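Local coordinates for uncharacterized protein (Deinococcus radiodurans, PDB 3M33) that is of unknown function but has a methyltransferase-type domain and may transfer methyl groups, at residues A110-I115 with L128-A133; L46-T50 with Q69-W73. One frame throughout, in Å; residues are numbered along the deposited sequence.

Contact 1. Residues A110-I115 with L128-A133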
ATOM      1  N   ALA A 110      -6.817  18.822  -6.056  1.00 46.01           N
ATOM      2  CA  ALA A 110      -8.111  18.170  -6.243  1.00 48.52           C
ATOM      3  C   ALA A 110      -8.894  18.956  -7.299  1.00 56.41           C
ATOM      4  O   ALA A 110      -8.679  20.161  -7.451  1.00 55.83           O
ATOM      5  CB  ALA A 110      -8.888  18.125  -4.920  1.00 47.30           C
ATOM      6  N   PRO A 111      -9.823  18.294  -8.015  1.00 57.39           N
ATOM      7  CA  PRO A 111     -10.296  16.923  -7.803  1.00 44.66           C
ATOM      8  C   PRO A 111      -9.465  15.906  -8.575  1.00 44.54           C
ATOM      9  O   PRO A 111      -8.757  16.272  -9.517  1.00 44.29           O
ATOM     10  CB  PRO A 111     -11.723  16.957  -8.370  1.00 46.87           C
ATOM     11  CG  PRO A 111     -11.755  18.143  -9.312  1.00 54.73           C
ATOM     12  CD  PRO A 111     -10.434  18.879  -9.217  1.00 56.22           C
ATOM     13  N   PHE A 112      -9.556  14.640  -8.172  1.00 39.45           N
ATOM     14  CA  PHE A 112      -8.782  13.576  -8.800  1.00 33.38           C
ATOM     15  C   PHE A 112      -9.702  12.505  -9.388  1.00 39.54           C
ATOM     16  O   PHE A 112     -10.792  12.258  -8.865  1.00 44.30           O
ATOM     17  CB  PHE A 112      -7.847  12.940  -7.765  1.00 38.13           C
ATOM     18  CG  PHE A 112      -6.825  13.888  -7.210  1.00 44.35           C
ATOM     19  CD1 PHE A 112      -5.642  14.142  -7.906  1.00 39.30           C
ATOM     20  CD2 PHE A 112      -7.035  14.516  -5.990  1.00 39.76           C
ATOM     21  CE1 PHE A 112      -4.693  15.021  -7.399  1.00 40.63           C
ATOM     22  CE2 PHE A 112      -6.083  15.391  -5.462  1.00 41.43           C
ATOM     23  CZ  PHE A 112      -4.912  15.653  -6.167  1.00 40.54           C
ATOM     24  N   GLY A 113      -9.268  11.867 -10.472  1.00 39.63           N
ATOM     25  CA  GLY A 113     -10.024  10.767 -11.049  1.00 39.79           C
ATOM     26  C   GLY A 113      -9.665   9.424 -10.426  1.00 39.63           C
ATOM     27  O   GLY A 113     -10.406   8.445 -10.539  1.00 42.21           O
ATOM     28  N   LEU A 114      -8.516   9.368  -9.767  1.00 37.92           N
ATOM     29  CA  LEU A 114      -8.102   8.145  -9.080  1.00 41.33           C
ATOM     30  C   LEU A 114      -7.421   8.472  -7.750  1.00 41.79           C
ATOM     31  O   LEU A 114      -6.528   9.321  -7.691  1.00 35.67           O
ATOM     32  CB  LEU A 114      -7.166   7.310  -9.970  1.00 35.30           C
ATOM     33  CG  LEU A 114      -6.598   6.017  -9.382  1.00 35.96           C
ATOM     34  CD1 LEU A 114      -7.719   5.007  -9.175  1.00 36.28           C
ATOM     35  CD2 LEU A 114      -5.527   5.438 -10.312  1.00 34.45           C
ATOM     36  N   ILE A 115      -7.848   7.796  -6.686  1.00 36.64           N
ATOM     37  CA  ILE A 115      -7.163   7.886  -5.410  1.00 31.58           C
ATOM     38  C   ILE A 115      -6.675   6.489  -5.116  1.00 34.02           C
ATOM     39  O   ILE A 115      -7.452   5.549  -5.080  1.00 36.99           O
ATOM     40  CB  ILE A 115      -8.083   8.386  -4.280  1.00 31.24           C
ATOM     41  CG1 ILE A 115      -8.524   9.833  -4.532  1.00 32.39           C
ATOM     42  CG2 ILE A 115      -7.385   8.293  -2.949  1.00 27.16           C
ATOM     43  CD1 ILE A 115      -9.600   9.957  -5.591  1.00 37.15           C
ATOM     44  N   LEU A 128     -12.747  11.463   0.635  1.00 41.25           N
ATOM     45  CA  LEU A 128     -13.108  11.305  -0.788  1.00 39.54           C
ATOM     46  C   LEU A 128     -14.086  12.370  -1.317  1.00 43.72           C
ATOM     47  O   LEU A 128     -13.930  12.853  -2.444  1.00 43.42           O
ATOM     48  CB  LEU A 128     -13.598   9.877  -1.096  1.00 37.97           C
ATOM     49  CG  LEU A 128     -12.489   8.822  -1.136  1.00 39.36           C
ATOM     50  CD1 LEU A 128     -13.038   7.409  -1.282  1.00 39.23           C
ATOM     51  CD2 LEU A 128     -11.526   9.145  -2.252  1.00 36.78           C
ATOM     52  N   PRO A 129     -15.095  12.746  -0.511  1.00 39.44           N
ATOM     53  CA  PRO A 129     -15.978  13.828  -0.959  1.00 43.20           C
ATOM     54  C   PRO A 129     -15.213  15.115  -1.284  1.00 45.83           C
ATOM     55  O   PRO A 129     -15.646  15.867  -2.154  1.00 48.56           O
ATOM     56  CB  PRO A 129     -16.908  14.051   0.244  1.00 46.39           C
ATOM     57  CG  PRO A 129     -16.937  12.712   0.948  1.00 44.47           C
ATOM     58  CD  PRO A 129     -15.514  12.180   0.784  1.00 36.63           C
ATOM     59  N   GLU A 130     -14.094  15.371  -0.616  1.00 51.76           N
ATOM     60  CA  GLU A 130     -13.312  16.580  -0.919  1.00 55.38           C
ATOM     61  C   GLU A 130     -12.275  16.370  -2.030  1.00 54.82           C
ATOM     62  O   GLU A 130     -11.775  17.339  -2.608  1.00 53.91           O
ATOM     63  CB  GLU A 130     -12.601  17.095   0.331  1.00 54.54           C
ATOM     64  CG  GLU A 130     -13.505  17.212   1.545  1.00 65.38           C
ATOM     65  CD  GLU A 130     -12.727  17.202   2.851  1.00 70.19           C
ATOM     66  OE1 GLU A 130     -13.005  16.320   3.699  1.00 62.73           O
ATOM     67  OE2 GLU A 130     -11.836  18.070   3.018  1.00 67.96           O
ATOM     68  N   LEU A 131     -11.957  15.113  -2.331  1.00 43.21           N
ATOM     69  CA  LEU A 131     -10.820  14.813  -3.200  1.00 44.16           C
ATOM     70  C   LEU A 131     -11.212  14.325  -4.590  1.00 48.67           C
ATOM     71  O   LEU A 131     -10.473  14.532  -5.552  1.00 52.84           O
ATOM     72  CB  LEU A 131      -9.909  13.771  -2.543  1.00 42.95           C
ATOM     73  CG  LEU A 131      -9.191  14.198  -1.271  1.00 44.59           C
ATOM     74  CD1 LEU A 131      -8.469  13.026  -0.684  1.00 38.43           C
ATOM     75  CD2 LEU A 131      -8.219  15.320  -1.582  1.00 45.27           C
ATOM     76  N   ALA A 132     -12.369  13.678  -4.693  1.00 42.66           N
ATOM     77  CA  ALA A 132     -12.738  12.967  -5.915  1.00 46.60           C
ATOM     78  C   ALA A 132     -13.568  13.768  -6.912  1.00 43.58           C
ATOM     79  O   ALA A 132     -14.554  14.404  -6.552  1.00 47.28           O
ATOM     80  CB  ALA A 132     -13.462  11.658  -5.565  1.00 42.77           C
ATOM     81  N   ALA A 133     -13.163  13.716  -8.176  1.00 42.39           N
ATOM     82  CA  ALA A 133     -14.006  14.170  -9.269  1.00 45.58           C
ATOM     83  C   ALA A 133     -15.166  13.190  -9.362  1.00 51.03           C
ATOM     84  O   ALA A 133     -15.086  12.095  -8.805  1.00 47.15           O
ATOM     85  CB  ALA A 133     -13.225  14.171 -10.563  1.00 42.37           C
TER
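The ring of Phe112 meets Leu131 with its edge: Leu131 O lies near the ring plane, 3.5 Å from Phe112 CD2, and Leu131 CD2 lies 4.4 Å from Phe112 CE2. With chi1 at -63°, CG stands beside the backbone N, and this brings the ring edge to the same carbonyl that the N-H uses. Beyond the two segments the ring packs on Leu53 of strand 51-55 and on Arg72 and Ala74 of strand 72-77. Leu131 O accepts from Phe112 N at 2.8 Å. Ala133 N then gives a straighter bond, 165° at the hydrogen, to Phe112 O at 2.9 Å. The pair forms a short parallel bridge between Phe112 and Ala132. It joins the segment leading into strand 112-118, which runs parallel to strand 51-55 in the central sheet of a Rossmann-like fold, to the chain leaving helix 128-131. Pro111, which follows a cis peptide bond, lays CB against Ala133 CB at 3.9 Å. Past the corner at Gly113, Ile115 returns toward the helix. Its CG1 touches Leu128 CD2 at 3.8 Å, and the two side chains run antiparallel alongside each other. Ile115 CD1 reaches Ala132 CB at 4.2 Å.

Contact 2. Residues L46-T50 with Q69-W73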
ATOM      1  N   LEU A  46      -5.279   3.725 -15.600  1.00 34.28           N
ATOM      2  CA  LEU A  46      -4.477   4.921 -15.888  1.00 34.62           C
ATOM      3  C   LEU A  46      -4.554   5.319 -17.363  1.00 35.48           C
ATOM      4  O   LEU A  46      -4.311   4.497 -18.239  1.00 34.54           O
ATOM      5  CB  LEU A  46      -3.010   4.694 -15.493  1.00 34.68           C
ATOM      6  CG  LEU A  46      -2.783   4.460 -13.992  1.00 35.42           C
ATOM      7  CD1 LEU A  46      -1.363   4.060 -13.704  1.00 32.80           C
ATOM      8  CD2 LEU A  46      -3.147   5.713 -13.233  1.00 28.60           C
ATOM      9  N   THR A  47      -4.880   6.579 -17.627  1.00 37.05           N
ATOM     10  CA  THR A  47      -4.844   7.110 -18.987  1.00 38.08           C
ATOM     11  C   THR A  47      -4.117   8.447 -18.959  1.00 34.16           C
ATOM     12  O   THR A  47      -3.954   9.026 -17.887  1.00 38.77           O
ATOM     13  CB  THR A  47      -6.263   7.345 -19.541  1.00 40.81           C
ATOM     14  OG1 THR A  47      -6.800   8.558 -18.988  1.00 36.85           O
ATOM     15  CG2 THR A  47      -7.166   6.169 -19.205  1.00 39.49           C
ATOM     16  N   PRO A  48      -3.695   8.954 -20.133  1.00 37.44           N
ATOM     17  CA  PRO A  48      -2.986  10.242 -20.175  1.00 40.45           C
ATOM     18  C   PRO A  48      -3.877  11.411 -19.759  1.00 42.87           C
ATOM     19  O   PRO A  48      -3.397  12.533 -19.716  1.00 46.08           O
ATOM     20  CB  PRO A  48      -2.586  10.389 -21.652  1.00 41.31           C
ATOM     21  CG  PRO A  48      -2.723   9.026 -22.245  1.00 47.91           C
ATOM     22  CD  PRO A  48      -3.818   8.351 -21.476  1.00 41.92           C
ATOM     23  N   GLN A  49      -5.151  11.158 -19.465  1.00 38.07           N
ATOM     24  CA  GLN A  49      -6.019  12.194 -18.912  1.00 38.78           C
ATOM     25  C   GLN A  49      -6.236  12.046 -17.397  1.00 42.41           C
ATOM     26  O   GLN A  49      -6.834  12.907 -16.776  1.00 46.42           O
ATOM     27  CB  GLN A  49      -7.381  12.189 -19.622  1.00 47.41           C
ATOM     28  CG  GLN A  49      -7.341  12.596 -21.118  1.00 57.44           C
ATOM     29  CD  GLN A  49      -6.728  11.533 -22.048  1.00 62.64           C
ATOM     30  OE1 GLN A  49      -6.923  10.327 -21.860  1.00 63.90           O
ATOM     31  NE2 GLN A  49      -6.001  11.991 -23.070  1.00 60.67           N
ATOM     32  N   THR A  50      -5.772  10.953 -16.797  1.00 40.12           N
ATOM     33  CA  THR A  50      -6.083  10.677 -15.382  1.00 39.14           C
ATOM     34  C   THR A  50      -5.272  11.508 -14.390  1.00 34.28           C
ATOM     35  O   THR A  50      -4.045  11.522 -14.454  1.00 39.80           O
ATOM     36  CB  THR A  50      -5.832   9.200 -15.043  1.00 36.51           C
ATOM     37  OG1 THR A  50      -6.570   8.368 -15.950  1.00 37.03           O
ATOM     38  CG2 THR A  50      -6.243   8.908 -13.616  1.00 36.90           C
ATOM     39  N   GLN A  69       2.254   7.336 -16.656  1.00 37.36           N
ATOM     40  CA  GLN A  69       1.137   6.876 -17.478  1.00 37.46           C
ATOM     41  C   GLN A  69      -0.074   7.768 -17.262  1.00 38.75           C
ATOM     42  O   GLN A  69      -1.021   7.739 -18.044  1.00 43.63           O
ATOM     43  CB  GLN A  69       0.796   5.404 -17.179  1.00 35.17           C
ATOM     44  CG  GLN A  69       1.455   4.426 -18.129  1.00 54.22           C
ATOM     45  CD  GLN A  69       1.209   2.969 -17.757  1.00 66.18           C
ATOM     46  OE1 GLN A  69       0.939   2.134 -18.626  1.00 63.36           O
ATOM     47  NE2 GLN A  69       1.305   2.656 -16.460  1.00 63.46           N
ATOM     48  N   ALA A  70      -0.022   8.584 -16.215  1.00 31.34           N
ATOM     49  CA  ALA A  70      -1.125   9.489 -15.867  1.00 30.44           C
ATOM     50  C   ALA A  70      -0.873  10.931 -16.325  1.00 34.02           C
ATOM     51  O   ALA A  70       0.251  11.299 -16.652  1.00 41.18           O
ATOM     52  CB  ALA A  70      -1.361   9.460 -14.336  1.00 27.86           C
ATOM     53  N   ALA A  71      -1.919  11.750 -16.338  1.00 39.16           N
ATOM     54  CA  ALA A  71      -1.777  13.169 -16.652  1.00 41.10           C
ATOM     55  C   ALA A  71      -1.018  13.863 -15.535  1.00 44.35           C
ATOM     56  O   ALA A  71      -0.198  14.741 -15.783  1.00 43.97           O
ATOM     57  CB  ALA A  71      -3.155  13.827 -16.806  1.00 46.56           C
ATOM     58  N   ARG A  72      -1.325  13.475 -14.300  1.00 39.34           N
ATOM     59  CA  ARG A  72      -0.667  14.031 -13.118  1.00 38.34           C
ATOM     60  C   ARG A  72      -0.691  12.969 -12.019  1.00 41.00           C
ATOM     61  O   ARG A  72      -1.700  12.303 -11.828  1.00 39.38           O
ATOM     62  CB  ARG A  72      -1.393  15.296 -12.647  1.00 45.68           C
ATOM     63  CG  ARG A  72      -0.774  15.950 -11.409  1.00 47.29           C
ATOM     64  CD  ARG A  72      -1.402  17.305 -11.101  1.00 50.97           C
ATOM     65  NE  ARG A  72      -0.780  17.926  -9.931  1.00 54.63           N
ATOM     66  CZ  ARG A  72      -1.356  18.008  -8.736  1.00 49.33           C
ATOM     67  NH1 ARG A  72      -2.580  17.528  -8.563  1.00 45.52           N
ATOM     68  NH2 ARG A  72      -0.715  18.581  -7.722  1.00 44.47           N
ATOM     69  N   TRP A  73       0.425  12.791 -11.324  1.00 36.40           N
ATOM     70  CA  TRP A  73       0.473  11.891 -10.172  1.00 40.06           C
ATOM     71  C   TRP A  73       0.834  12.714  -8.948  1.00 40.57           C
ATOM     72  O   TRP A  73       2.002  13.033  -8.728  1.00 38.89           O
ATOM     73  CB  TRP A  73       1.527  10.800 -10.388  1.00 38.08           C
ATOM     74  CG  TRP A  73       1.516   9.675  -9.386  1.00 32.65           C
ATOM     75  CD1 TRP A  73       2.095   9.661  -8.137  1.00 28.90           C
ATOM     76  CD2 TRP A  73       0.930   8.378  -9.567  1.00 34.64           C
ATOM     77  NE1 TRP A  73       1.891   8.447  -7.537  1.00 29.62           N
ATOM     78  CE2 TRP A  73       1.178   7.641  -8.391  1.00 29.69           C
ATOM     79  CE3 TRP A  73       0.222   7.771 -10.611  1.00 36.91           C
ATOM     80  CZ2 TRP A  73       0.729   6.335  -8.224  1.00 30.44           C
ATOM     81  CZ3 TRP A  73      -0.230   6.463 -10.438  1.00 35.16           C
ATOM     82  CH2 TRP A  73       0.022   5.766  -9.257  1.00 32.24           C
TER
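Thr50 O accepts from two successive backbone N-H groups, Ala71 N at 2.8 Å and, weakly, Arg72 N. The Ala71 bond is bent, 133° at the hydrogen, and its donor is tilted from the carbonyl plane. Thr50 closes a type I beta turn that starts at Thr47, just before strand 51-55, and the contact joins this turn to the chain entering the neighbouring parallel strand 72-77. Inside the turn, Thr47 OG1 accepts from Gln49 N, which makes an ST turn, and Thr50 OG1 accepts from Thr47 N at 3.0 Å. These bonds tie both threonine side chains to the turn backbone. Ala71 CB sits against the turn, close to Pro48 O and Thr50 O. Thr47 O accepts from Thr50 N at 2.9 Å and takes a CA-H...O contact from Ala70 CA at 3.5 Å. Trp73 NE1 gives a hydrogen bond to Glu54 OE1, outside the two segments. Leu46 CD1 lies beside the amide nitrogen Gln69 NE2, at 4.1 Å. The apolar contact is made by Leu46 CD2, which meets Ala70 CB and Trp73. Leu46 comes in roughly perpendicular to the Trp73 side chain, with CD2 near the ring plane, 4.1 Å from Trp73 CZ3 at the indole edge.

In the fold
Both contacts reach the same sheet, and their centres are about 14 Å apart. Contact 1 is partly buried and holds strand 112-118 to the helix 128-131 and strand 132-133. Contact 2 is a surface contact between the loop before strand 51-55 and the entry to strand 72-77. Backbone bonds cross both. In contact 1 each segment supplies one acceptor, and leucine, isoleucine and phenylalanine pack beside the bonds. In contact 2 one carbonyl takes both bonds, and the setting is mostly a polar turn, with the buried Trp73 as the exception. The two contacts touch directly: Phe112 CE1 packs on Arg72 NH1 at 3.5 Å, and Leu114 CD2 on Leu46 CD2 at 3.8 Å. Arg72 also has a salt bridge to Asp94.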